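Local coordinates for protein CRISPR-associated endonuclease Cas9 (Campylobacter jejuni subsp. jejuni serotype O:2, PDB 5X2H) that uses a guide RNA to recognise matching foreign DNA and cuts its two strands with separate RuvC-like and HNH nuclease domains in bacterial adaptive immunity, at residues 260-265 with 402-407; 33-38 with 622-627. One frame throughout, in Å; residues are numbered along the deposited sequence.

Contact 1 of 2, residues 260-265 with 402-407; sequences RAPKNS and ISFKAL. With nucleotides of chain C; nucleotides of chain B.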
ATOM      1  N   ARG A 260      -5.781   4.963 -22.269  1.00 52.22           N
ATOM      2  CA  ARG A 260      -4.841   5.963 -22.747  1.00 51.00           C
ATOM      3  C   ARG A 260      -3.893   5.353 -23.773  1.00 50.46           C
ATOM      4  O   ARG A 260      -3.612   4.153 -23.759  1.00 51.20           O
ATOM      5  CB  ARG A 260      -4.060   6.557 -21.577  1.00 47.36           C
ATOM      6  CG  ARG A 260      -4.913   7.422 -20.671  1.00 47.89           C
ATOM      7  CD  ARG A 260      -4.187   7.793 -19.389  1.00 42.00           C
ATOM      8  NE  ARG A 260      -5.002   8.678 -18.567  1.00 44.53           N
ATOM      9  CZ  ARG A 260      -4.656   9.113 -17.360  1.00 46.91           C
ATOM     10  NH1 ARG A 260      -3.497   8.745 -16.820  1.00 44.84           N
ATOM     11  NH2 ARG A 260      -5.469   9.918 -16.692  1.00 40.56           N
ATOM     12  N   ALA A 261      -3.408   6.198 -24.677  1.00 48.25           N
ATOM     13  CA  ALA A 261      -2.546   5.708 -25.744  1.00 51.02           C
ATOM     14  C   ALA A 261      -1.096   5.635 -25.271  1.00 52.54           C
ATOM     15  O   ALA A 261      -0.630   6.533 -24.564  1.00 52.69           O
ATOM     16  CB  ALA A 261      -2.637   6.617 -26.964  1.00 50.93           C
ATOM     17  N   PRO A 262      -0.367   4.581 -25.641  1.00 53.32           N
ATOM     18  CA  PRO A 262       1.054   4.509 -25.276  1.00 53.64           C
ATOM     19  C   PRO A 262       1.854   5.603 -25.967  1.00 54.64           C
ATOM     20  O   PRO A 262       1.612   5.934 -27.129  1.00 55.58           O
ATOM     21  CB  PRO A 262       1.475   3.115 -25.757  1.00 54.05           C
ATOM     22  CG  PRO A 262       0.489   2.766 -26.817  1.00 56.03           C
ATOM     23  CD  PRO A 262      -0.807   3.395 -26.394  1.00 54.12           C
ATOM     24  N   LYS A 263       2.822   6.162 -25.235  1.00 49.69           N
ATOM     25  CA  LYS A 263       3.599   7.277 -25.767  1.00 54.84           C
ATOM     26  C   LYS A 263       4.420   6.880 -26.989  1.00 56.84           C
ATOM     27  O   LYS A 263       4.645   7.713 -27.874  1.00 61.90           O
ATOM     28  CB  LYS A 263       4.514   7.850 -24.686  1.00 55.55           C
ATOM     29  CG  LYS A 263       3.798   8.703 -23.653  1.00 56.79           C
ATOM     30  CD  LYS A 263       4.774   9.578 -22.885  1.00 57.38           C
ATOM     31  CE  LYS A 263       4.038  10.525 -21.950  1.00 58.58           C
ATOM     32  NZ  LYS A 263       4.972  11.436 -21.231  1.00 62.00           N
ATOM     33  N   ASN A 264       4.870   5.629 -27.063  1.00 55.77           N
ATOM     34  CA  ASN A 264       5.784   5.200 -28.114  1.00 60.37           C
ATOM     35  C   ASN A 264       5.068   4.658 -29.346  1.00 67.04           C
ATOM     36  O   ASN A 264       5.697   3.982 -30.168  1.00 75.31           O
ATOM     37  CB  ASN A 264       6.763   4.158 -27.570  1.00 57.89           C
ATOM     38  CG  ASN A 264       7.752   4.752 -26.587  1.00 59.74           C
ATOM     39  OD1 ASN A 264       8.786   5.293 -26.982  1.00 62.62           O
ATOM     40  ND2 ASN A 264       7.433   4.665 -25.299  1.00 58.55           N
ATOM     41  N   SER A 265       3.781   4.939 -29.498  1.00 68.41           N
ATOM     42  CA  SER A 265       3.097   4.557 -30.721  1.00 68.80           C
ATOM     43  C   SER A 265       3.321   5.616 -31.798  1.00 68.30           C
ATOM     44  O   SER A 265       3.580   6.782 -31.485  1.00 66.05           O
ATOM     45  CB  SER A 265       1.604   4.382 -30.466  1.00 70.76           C
ATOM     46  OG  SER A 265       0.999   5.616 -30.123  1.00 73.12           O
ATOM     47  N   ILE A 402      -4.755  10.919 -23.548  1.00 47.11           N
ATOM     48  CA  ILE A 402      -5.874  10.705 -24.455  1.00 51.20           C
ATOM     49  C   ILE A 402      -5.673   9.388 -25.195  1.00 53.00           C
ATOM     50  O   ILE A 402      -4.561   8.870 -25.303  1.00 56.33           O
ATOM     51  CB  ILE A 402      -6.050  11.870 -25.452  1.00 51.61           C
ATOM     52  CG1 ILE A 402      -4.759  12.102 -26.237  1.00 49.97           C
ATOM     53  CG2 ILE A 402      -6.470  13.138 -24.717  1.00 50.80           C
ATOM     54  CD1 ILE A 402      -4.800  13.331 -27.118  1.00 51.35           C
ATOM     55  N   SER A 403      -6.776   8.854 -25.713  1.00 53.51           N
ATOM     56  CA  SER A 403      -6.805   7.531 -26.317  1.00 54.57           C
ATOM     57  C   SER A 403      -6.405   7.576 -27.790  1.00 56.81           C
ATOM     58  O   SER A 403      -6.231   8.640 -28.389  1.00 57.05           O
ATOM     59  CB  SER A 403      -8.197   6.916 -26.186  1.00 54.83           C
ATOM     60  OG  SER A 403      -9.164   7.693 -26.875  1.00 56.57           O
ATOM     61  N   PHE A 404      -6.265   6.380 -28.376  1.00 58.27           N
ATOM     62  CA  PHE A 404      -6.092   6.265 -29.821  1.00 63.02           C
ATOM     63  C   PHE A 404      -7.301   6.804 -30.571  1.00 64.50           C
ATOM     64  O   PHE A 404      -7.156   7.372 -31.659  1.00 62.91           O
ATOM     65  CB  PHE A 404      -5.851   4.806 -30.211  1.00 65.76           C
ATOM     66  CG  PHE A 404      -4.427   4.359 -30.066  1.00 69.97           C
ATOM     67  CD1 PHE A 404      -3.386   5.264 -30.181  1.00 70.65           C
ATOM     68  CD2 PHE A 404      -4.129   3.027 -29.824  1.00 72.93           C
ATOM     69  CE1 PHE A 404      -2.075   4.850 -30.054  1.00 72.83           C
ATOM     70  CE2 PHE A 404      -2.820   2.608 -29.694  1.00 74.06           C
ATOM     71  CZ  PHE A 404      -1.792   3.520 -29.808  1.00 74.92           C
ATOM     72  N   LYS A 405      -8.501   6.624 -30.012  1.00 68.23           N
ATOM     73  CA  LYS A 405      -9.708   7.106 -30.674  1.00 68.53           C
ATOM     74  C   LYS A 405      -9.686   8.623 -30.818  1.00 66.98           C
ATOM     75  O   LYS A 405     -10.064   9.160 -31.865  1.00 67.37           O
ATOM     76  CB  LYS A 405     -10.944   6.654 -29.897  1.00 68.36           C
ATOM     77  CG  LYS A 405     -12.257   6.928 -30.603  1.00 70.21           C
ATOM     78  CD  LYS A 405     -13.441   6.504 -29.749  1.00 70.47           C
ATOM     79  CE  LYS A 405     -14.740   6.623 -30.524  1.00 73.64           C
ATOM     80  NZ  LYS A 405     -15.926   6.302 -29.686  1.00 74.78           N
ATOM     81  N   ALA A 406      -9.235   9.329 -29.779  1.00 59.35           N
ATOM     82  CA  ALA A 406      -9.131  10.781 -29.867  1.00 56.05           C
ATOM     83  C   ALA A 406      -7.971  11.204 -30.757  1.00 56.36           C
ATOM     84  O   ALA A 406      -8.057  12.232 -31.438  1.00 61.72           O
ATOM     85  CB  ALA A 406      -8.980  11.384 -28.472  1.00 52.15           C
ATOM     86  N   LEU A 407      -6.884  10.429 -30.766  1.00 52.59           N
ATOM     87  CA  LEU A 407      -5.744  10.761 -31.614  1.00 54.85           C
ATOM     88  C   LEU A 407      -6.095  10.626 -33.090  1.00 57.87           C
ATOM     89  O   LEU A 407      -5.640  11.425 -33.915  1.00 58.74           O
ATOM     90  CB  LEU A 407      -4.552   9.872 -31.262  1.00 55.57           C
ATOM     91  CG  LEU A 407      -3.868  10.140 -29.921  1.00 59.16           C
ATOM     92  CD1 LEU A 407      -2.775   9.120 -29.662  1.00 61.07           C
ATOM     93  CD2 LEU A 407      -3.308  11.548 -29.883  1.00 61.19           C
TER
ATOM     94  P    DC C  19      -4.124   9.939 -13.417  1.00 45.96           P
ATOM     95  OP1  DC C  19      -5.418  10.285 -14.047  1.00 45.94           O
ATOM     96  OP2  DC C  19      -2.858  10.101 -14.167  1.00 46.38           O
ATOM     97  O5'  DC C  19      -3.998  10.750 -12.044  1.00 49.13           O
ATOM     98  C5'  DC C  19      -2.937  11.667 -11.854  1.00 47.71           C
ATOM     99  C4'  DC C  19      -2.642  11.837 -10.376  1.00 46.15           C
ATOM    100  O4'  DC C  19      -1.834  10.721  -9.919  1.00 47.87           O
ATOM    101  C3'  DC C  19      -1.840  13.077 -10.026  1.00 46.77           C
ATOM    102  O3'  DC C  19      -2.712  14.169  -9.785  1.00 46.38           O
ATOM    103  C2'  DC C  19      -1.115  12.644  -8.760  1.00 46.86           C
ATOM    104  C1'  DC C  19      -0.788  11.191  -9.085  1.00 47.94           C
ATOM    105  N1   DC C  19       0.519  11.017  -9.804  1.00 49.91           N
ATOM    106  C2   DC C  19       1.721  11.217  -9.115  1.00 52.67           C
ATOM    107  O2   DC C  19       1.689  11.529  -7.917  1.00 56.51           O
ATOM    108  N3   DC C  19       2.891  11.061  -9.781  1.00 51.76           N
ATOM    109  C4   DC C  19       2.889  10.719 -11.072  1.00 48.36           C
ATOM    110  N4   DC C  19       4.069  10.577 -11.684  1.00 46.61           N
ATOM    111  C5   DC C  19       1.676  10.514 -11.792  1.00 46.07           C
ATOM    112  C6   DC C  19       0.526  10.670 -11.125  1.00 48.23           C
ATOM    113  P    DA C  18      -1.222   5.698 -16.088  1.00 41.34           P
ATOM    114  OP1  DA C  18      -2.319   5.899 -17.061  1.00 40.19           O
ATOM    115  OP2  DA C  18       0.096   6.328 -16.317  1.00 41.69           O
ATOM    116  O5'  DA C  18      -1.738   6.161 -14.647  1.00 39.56           O
ATOM    117  C5'  DA C  18      -2.988   5.692 -14.155  1.00 37.82           C
ATOM    118  C4'  DA C  18      -3.237   6.220 -12.754  1.00 41.14           C
ATOM    119  O4'  DA C  18      -2.306   5.607 -11.828  1.00 41.62           O
ATOM    120  C3'  DA C  18      -3.019   7.710 -12.600  1.00 41.49           C
ATOM    121  O3'  DA C  18      -4.206   8.408 -12.941  1.00 42.35           O
ATOM    122  C2'  DA C  18      -2.694   7.837 -11.115  1.00 42.99           C
ATOM    123  C1'  DA C  18      -1.903   6.553 -10.852  1.00 42.71           C
ATOM    124  N9   DA C  18      -0.452   6.722 -10.935  1.00 47.63           N
ATOM    125  C8   DA C  18       0.356   6.419 -11.998  1.00 49.09           C
ATOM    126  N7   DA C  18       1.627   6.671 -11.788  1.00 49.67           N
ATOM    127  C5   DA C  18       1.659   7.169 -10.495  1.00 49.28           C
ATOM    128  C6   DA C  18       2.715   7.620  -9.674  1.00 49.28           C
ATOM    129  N6   DA C  18       3.996   7.639 -10.063  1.00 45.52           N
ATOM    130  N1   DA C  18       2.401   8.056  -8.435  1.00 49.90           N
ATOM    131  C2   DA C  18       1.120   8.034  -8.048  1.00 49.42           C
ATOM    132  N3   DA C  18       0.046   7.630  -8.725  1.00 50.00           N
ATOM    133  C4   DA C  18       0.386   7.206  -9.954  1.00 49.24           C
TER
ATOM    134  P     U B   6       4.429  14.420 -23.616  1.00 51.31           P
ATOM    135  OP1   U B   6       4.887  13.184 -24.299  1.00 53.03           O
ATOM    136  OP2   U B   6       3.659  14.315 -22.352  1.00 47.87           O
ATOM    137  O5'   U B   6       5.700  15.342 -23.363  1.00 54.33           O
ATOM    138  C5'   U B   6       6.515  15.753 -24.451  1.00 59.68           C
ATOM    139  C4'   U B   6       7.550  16.760 -24.021  1.00 64.27           C
ATOM    140  O4'   U B   6       6.902  17.983 -23.587  1.00 66.70           O
ATOM    141  C3'   U B   6       8.411  16.364 -22.835  1.00 63.66           C
ATOM    142  O3'   U B   6       9.462  15.482 -23.183  1.00 66.31           O
ATOM    143  C2'   U B   6       8.887  17.711 -22.309  1.00 64.08           C
ATOM    144  O2'   U B   6       9.947  18.216 -23.105  1.00 66.51           O
ATOM    145  C1'   U B   6       7.650  18.579 -22.547  1.00 65.81           C
ATOM    146  N1    U B   6       6.798  18.674 -21.341  1.00 64.26           N
ATOM    147  C2    U B   6       7.191  19.566 -20.362  1.00 66.23           C
ATOM    148  O2    U B   6       8.190  20.259 -20.458  1.00 68.23           O
ATOM    149  N3    U B   6       6.369  19.614 -19.264  1.00 64.75           N
ATOM    150  C4    U B   6       5.220  18.879 -19.055  1.00 63.31           C
ATOM    151  O4    U B   6       4.585  19.038 -18.012  1.00 65.39           O
ATOM    152  C5    U B   6       4.885  17.978 -20.115  1.00 61.30           C
ATOM    153  C6    U B   6       5.667  17.909 -21.196  1.00 61.90           C
TER
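Ala-261 and Ile-402 join the two backbones through one hydrogen bond, Ala-261 N to Ile-402 O at 3.0 Å, next to Arg-260 and Ser-403, whose CA atoms lie 4.4 Å apart. Ala-261 CB faces the first turn of helix 404-415, with Ala-261 CB 3.6 Å from Phe-404 CD1 and 3.7 Å from Leu-407 CD1. Phe-404 lies with one ring face against Ala-261 CA, while the Pro-262 and Phe-404 side chains cross at about a right angle, CD of Pro-262 touching Phe-404 CZ. At the ring edge sits Ser-265, whose OG comes within 3.2 Å of Phe-404 CE1. That hydroxyl also donates to Pro-262 O across a type I turn and, as N-cap, receives Ala-268 N.

Arg-260 points away from segment 402-407 and, extended from CG to NE, reaches the DNA. Both DC19 phosphate oxygens of chain C lie at its guanidinium edge, Arg-260 NH2 to OP1 at 2.7 Å and Arg-260 NH1 to OP2 at 3.0 Å; NH1 also bonds weakly to DA18 OP1 of chain C. Asn-251 O takes the NE hydrogen, steadying the guanidinium. Lys-263 reaches the U6 phosphate of RNA chain B weakly.

Within the helical recognition lobe, which in Cas9 holds the guide-target heteroduplex, the loop thus presents Arg-260 to target-strand phosphates. It packs between helix 266-288, which it leads into, and the start of helix 404-415, with helix 355-367 touching Pro-262, Ser-265 and Phe-404.

Contact 2 of 2, residues 33-38 with 622-627; sequences CGVRIF and DEIFVS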
ATOM      1  N   CYS A  33     -22.357  22.392  15.225  1.00 84.44           N
ATOM      2  CA  CYS A  33     -20.911  22.216  15.233  1.00 83.80           C
ATOM      3  C   CYS A  33     -20.580  20.766  15.552  1.00 77.85           C
ATOM      4  O   CYS A  33     -21.381  20.043  16.150  1.00 76.69           O
ATOM      5  CB  CYS A  33     -20.237  23.138  16.256  1.00 90.96           C
ATOM      6  SG  CYS A  33     -19.598  24.676  15.583  1.00 97.72           S
ATOM      7  N   GLY A  34     -19.385  20.344  15.154  1.00 74.19           N
ATOM      8  CA  GLY A  34     -18.956  18.987  15.440  1.00 69.28           C
ATOM      9  C   GLY A  34     -17.564  18.716  14.910  1.00 64.38           C
ATOM     10  O   GLY A  34     -17.038  19.450  14.066  1.00 61.49           O
ATOM     11  N   VAL A  35     -16.973  17.643  15.433  1.00 62.66           N
ATOM     12  CA  VAL A  35     -15.671  17.151  14.998  1.00 58.50           C
ATOM     13  C   VAL A  35     -15.764  15.640  14.842  1.00 54.45           C
ATOM     14  O   VAL A  35     -16.260  14.948  15.738  1.00 56.82           O
ATOM     15  CB  VAL A  35     -14.542  17.511  15.986  1.00 59.03           C
ATOM     16  CG1 VAL A  35     -13.191  17.136  15.395  1.00 57.80           C
ATOM     17  CG2 VAL A  35     -14.576  18.983  16.347  1.00 53.81           C
ATOM     18  N   ARG A  36     -15.286  15.128  13.713  1.00 50.83           N
ATOM     19  CA  ARG A  36     -15.270  13.698  13.430  1.00 48.99           C
ATOM     20  C   ARG A  36     -13.817  13.236  13.389  1.00 48.67           C
ATOM     21  O   ARG A  36     -13.097  13.521  12.427  1.00 50.87           O
ATOM     22  CB  ARG A  36     -15.986  13.397  12.116  1.00 47.89           C
ATOM     23  CG  ARG A  36     -15.862  11.960  11.637  1.00 47.28           C
ATOM     24  CD  ARG A  36     -16.748  11.008  12.428  1.00 51.41           C
ATOM     25  NE  ARG A  36     -16.942   9.749  11.711  1.00 51.05           N
ATOM     26  CZ  ARG A  36     -17.611   8.704  12.187  1.00 49.21           C
ATOM     27  NH1 ARG A  36     -18.155   8.752  13.396  1.00 51.33           N
ATOM     28  NH2 ARG A  36     -17.733   7.606  11.453  1.00 44.28           N
ATOM     29  N   ILE A  37     -13.388  12.534  14.433  1.00 44.10           N
ATOM     30  CA  ILE A  37     -12.034  11.996  14.516  1.00 47.93           C
ATOM     31  C   ILE A  37     -12.073  10.563  14.000  1.00 48.63           C
ATOM     32  O   ILE A  37     -12.632   9.677  14.650  1.00 56.75           O
ATOM     33  CB  ILE A  37     -11.491  12.047  15.950  1.00 46.13           C
ATOM     34  CG1 ILE A  37     -11.483  13.481  16.486  1.00 49.26           C
ATOM     35  CG2 ILE A  37     -10.099  11.442  16.004  1.00 45.12           C
ATOM     36  CD1 ILE A  37     -10.437  14.365  15.854  1.00 52.84           C
ATOM     37  N   PHE A  38     -11.473  10.328  12.834  1.00 45.35           N
ATOM     38  CA  PHE A  38     -11.455   8.994  12.250  1.00 50.94           C
ATOM     39  C   PHE A  38     -10.096   8.311  12.318  1.00 55.40           C
ATOM     40  O   PHE A  38     -10.017   7.124  11.988  1.00 58.74           O
ATOM     41  CB  PHE A  38     -11.928   9.037  10.788  1.00 50.76           C
ATOM     42  CG  PHE A  38     -11.156   9.987   9.916  1.00 48.06           C
ATOM     43  CD1 PHE A  38     -11.561  11.304   9.779  1.00 48.67           C
ATOM     44  CD2 PHE A  38     -10.041   9.557   9.211  1.00 46.69           C
ATOM     45  CE1 PHE A  38     -10.863  12.182   8.970  1.00 48.49           C
ATOM     46  CE2 PHE A  38      -9.336  10.431   8.399  1.00 46.58           C
ATOM     47  CZ  PHE A  38      -9.749  11.744   8.279  1.00 48.07           C
ATOM     48  N   ASP A 622     -18.829  24.190  23.052  1.00 75.38           N
ATOM     49  CA  ASP A 622     -18.980  23.442  24.294  1.00 77.73           C
ATOM     50  C   ASP A 622     -20.075  22.387  24.210  1.00 76.02           C
ATOM     51  O   ASP A 622     -20.109  21.482  25.051  1.00 76.23           O
ATOM     52  CB  ASP A 622     -19.268  24.401  25.451  1.00 84.52           C
ATOM     53  CG  ASP A 622     -18.152  25.407  25.665  1.00 89.99           C
ATOM     54  OD1 ASP A 622     -17.094  25.269  25.013  1.00 91.19           O
ATOM     55  OD2 ASP A 622     -18.334  26.337  26.480  1.00 93.29           O
ATOM     56  N   GLU A 623     -20.966  22.481  23.225  1.00 75.50           N
ATOM     57  CA  GLU A 623     -22.024  21.498  23.046  1.00 74.23           C
ATOM     58  C   GLU A 623     -21.598  20.320  22.180  1.00 70.11           C
ATOM     59  O   GLU A 623     -22.326  19.324  22.110  1.00 67.97           O
ATOM     60  CB  GLU A 623     -23.258  22.165  22.431  1.00 77.18           C
ATOM     61  CG  GLU A 623     -23.776  23.347  23.238  1.00 82.69           C
ATOM     62  CD  GLU A 623     -24.836  24.138  22.498  1.00 86.18           C
ATOM     63  OE1 GLU A 623     -25.376  23.616  21.500  1.00 85.90           O
ATOM     64  OE2 GLU A 623     -25.124  25.281  22.911  1.00 88.97           O
ATOM     65  N   ILE A 624     -20.438  20.411  21.529  1.00 68.92           N
ATOM     66  CA  ILE A 624     -19.978  19.351  20.641  1.00 66.14           C
ATOM     67  C   ILE A 624     -19.659  18.101  21.444  1.00 64.27           C
ATOM     68  O   ILE A 624     -19.028  18.164  22.508  1.00 67.66           O
ATOM     69  CB  ILE A 624     -18.742  19.816  19.855  1.00 65.73           C
ATOM     70  CG1 ILE A 624     -19.071  21.038  19.001  1.00 65.67           C
ATOM     71  CG2 ILE A 624     -18.188  18.686  18.994  1.00 62.89           C
ATOM     72  CD1 ILE A 624     -17.848  21.673  18.406  1.00 62.47           C
ATOM     73  N   PHE A 625     -20.093  16.952  20.936  1.00 60.02           N
ATOM     74  CA  PHE A 625     -19.595  15.661  21.393  1.00 55.78           C
ATOM     75  C   PHE A 625     -18.789  15.064  20.247  1.00 58.06           C
ATOM     76  O   PHE A 625     -19.349  14.719  19.200  1.00 60.41           O
ATOM     77  CB  PHE A 625     -20.726  14.734  21.823  1.00 50.88           C
ATOM     78  CG  PHE A 625     -20.249  13.515  22.555  1.00 49.13           C
ATOM     79  CD1 PHE A 625     -19.974  13.571  23.914  1.00 49.05           C
ATOM     80  CD2 PHE A 625     -20.051  12.320  21.885  1.00 45.24           C
ATOM     81  CE1 PHE A 625     -19.525  12.453  24.592  1.00 45.16           C
ATOM     82  CE2 PHE A 625     -19.601  11.199  22.556  1.00 44.80           C
ATOM     83  CZ  PHE A 625     -19.338  11.265  23.912  1.00 44.07           C
ATOM     84  N   VAL A 626     -17.473  14.959  20.446  1.00 55.46           N
ATOM     85  CA  VAL A 626     -16.582  14.509  19.385  1.00 52.28           C
ATOM     86  C   VAL A 626     -16.941  13.087  18.980  1.00 50.22           C
ATOM     87  O   VAL A 626     -17.047  12.188  19.825  1.00 47.18           O
ATOM     88  CB  VAL A 626     -15.122  14.618  19.844  1.00 52.28           C
ATOM     89  CG1 VAL A 626     -14.183  14.159  18.743  1.00 50.77           C
ATOM     90  CG2 VAL A 626     -14.811  16.048  20.262  1.00 51.92           C
ATOM     91  N   SER A 627     -17.124  12.875  17.679  1.00 51.23           N
ATOM     92  CA  SER A 627     -17.553  11.592  17.142  1.00 47.57           C
ATOM     93  C   SER A 627     -16.349  10.780  16.685  1.00 46.56           C
ATOM     94  O   SER A 627     -15.503  11.280  15.935  1.00 49.89           O
ATOM     95  CB  SER A 627     -18.521  11.787  15.973  1.00 47.63           C
ATOM     96  OG  SER A 627     -18.851  10.544  15.374  1.00 41.14           O
TER
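Ser-627 lies beside strand 29-37 and exchanges two backbone hydrogen bonds with it: Ser-627 N donates to Val-35 O at 3.0 Å, and Ser-627 O accepts from Ile-37 N at 2.9 Å. Arg-36 sits between the two bonded residues, forming a single beta bridge with Ser-627, and its CA-H adds a contact to Ser-627 O. Because Ser-627 bonds to the residues on both sides of Arg-36, and the touching parts run in similar directions, 31° apart, the bridge is of the parallel kind.

A polar side-chain bond reinforces it. Arg-36 leaves the strand pointing away from the other segment, but its chain bends at chi2 (75°) and returns, bringing Arg-36 NH1 to Ser-627 OG at 2.8 Å with the hydroxyl oxygen in the guanidinium plane. The other nitrogens are also engaged: NE forms a salt bridge with Glu-464, and NH2 with a phosphate of the bound RNA. Three partners therefore fix the rotation of this buried group. Ser-627 OG is further hydrogen-bonded to Ser-817 O.

Apolar contacts fill the rest. Ile-624 presses two branches onto the strand at Cys-33 and Gly-34, CD1 against Cys-33 CB at 3.5 Å and CG2 against Gly-34 CA at 3.6 Å. Farther along, Val-626 CG1 meets Ile-37 CG1, also at 3.6 Å, and reaches more loosely toward Val-35 CB.

Strand 29-37 is an outermost strand of the mixed RuvC sheet, paired on one side with strand 19-26; segment 622-627, which follows helix 615-622, borders its other side. Helix 557-566 packs on Cys-33, Val-35 and Ile-624, helix 456-476 touches Arg-36, and Tyr-759 of strand 756-764 bonds to Val-626 O.

The two contacts occupy distant parts of the protein, their centres 48 Å apart and their nearest atoms about 25 Å apart, yet contact 1 is nested along the chain inside the loop closed by contact 2. Contact 1 lies away from the RuvC active site and meets the DNA firmly but the RNA weakly. Contact 2 borders the predicted RuvC metal site: the Val-35 side chain is about 4 Å from that of His-558 and about 8 Å from that of Asp-14. Despite this separation, each contact includes an arginine bound to nucleic acid phosphate, on DNA in one and RNA in the other.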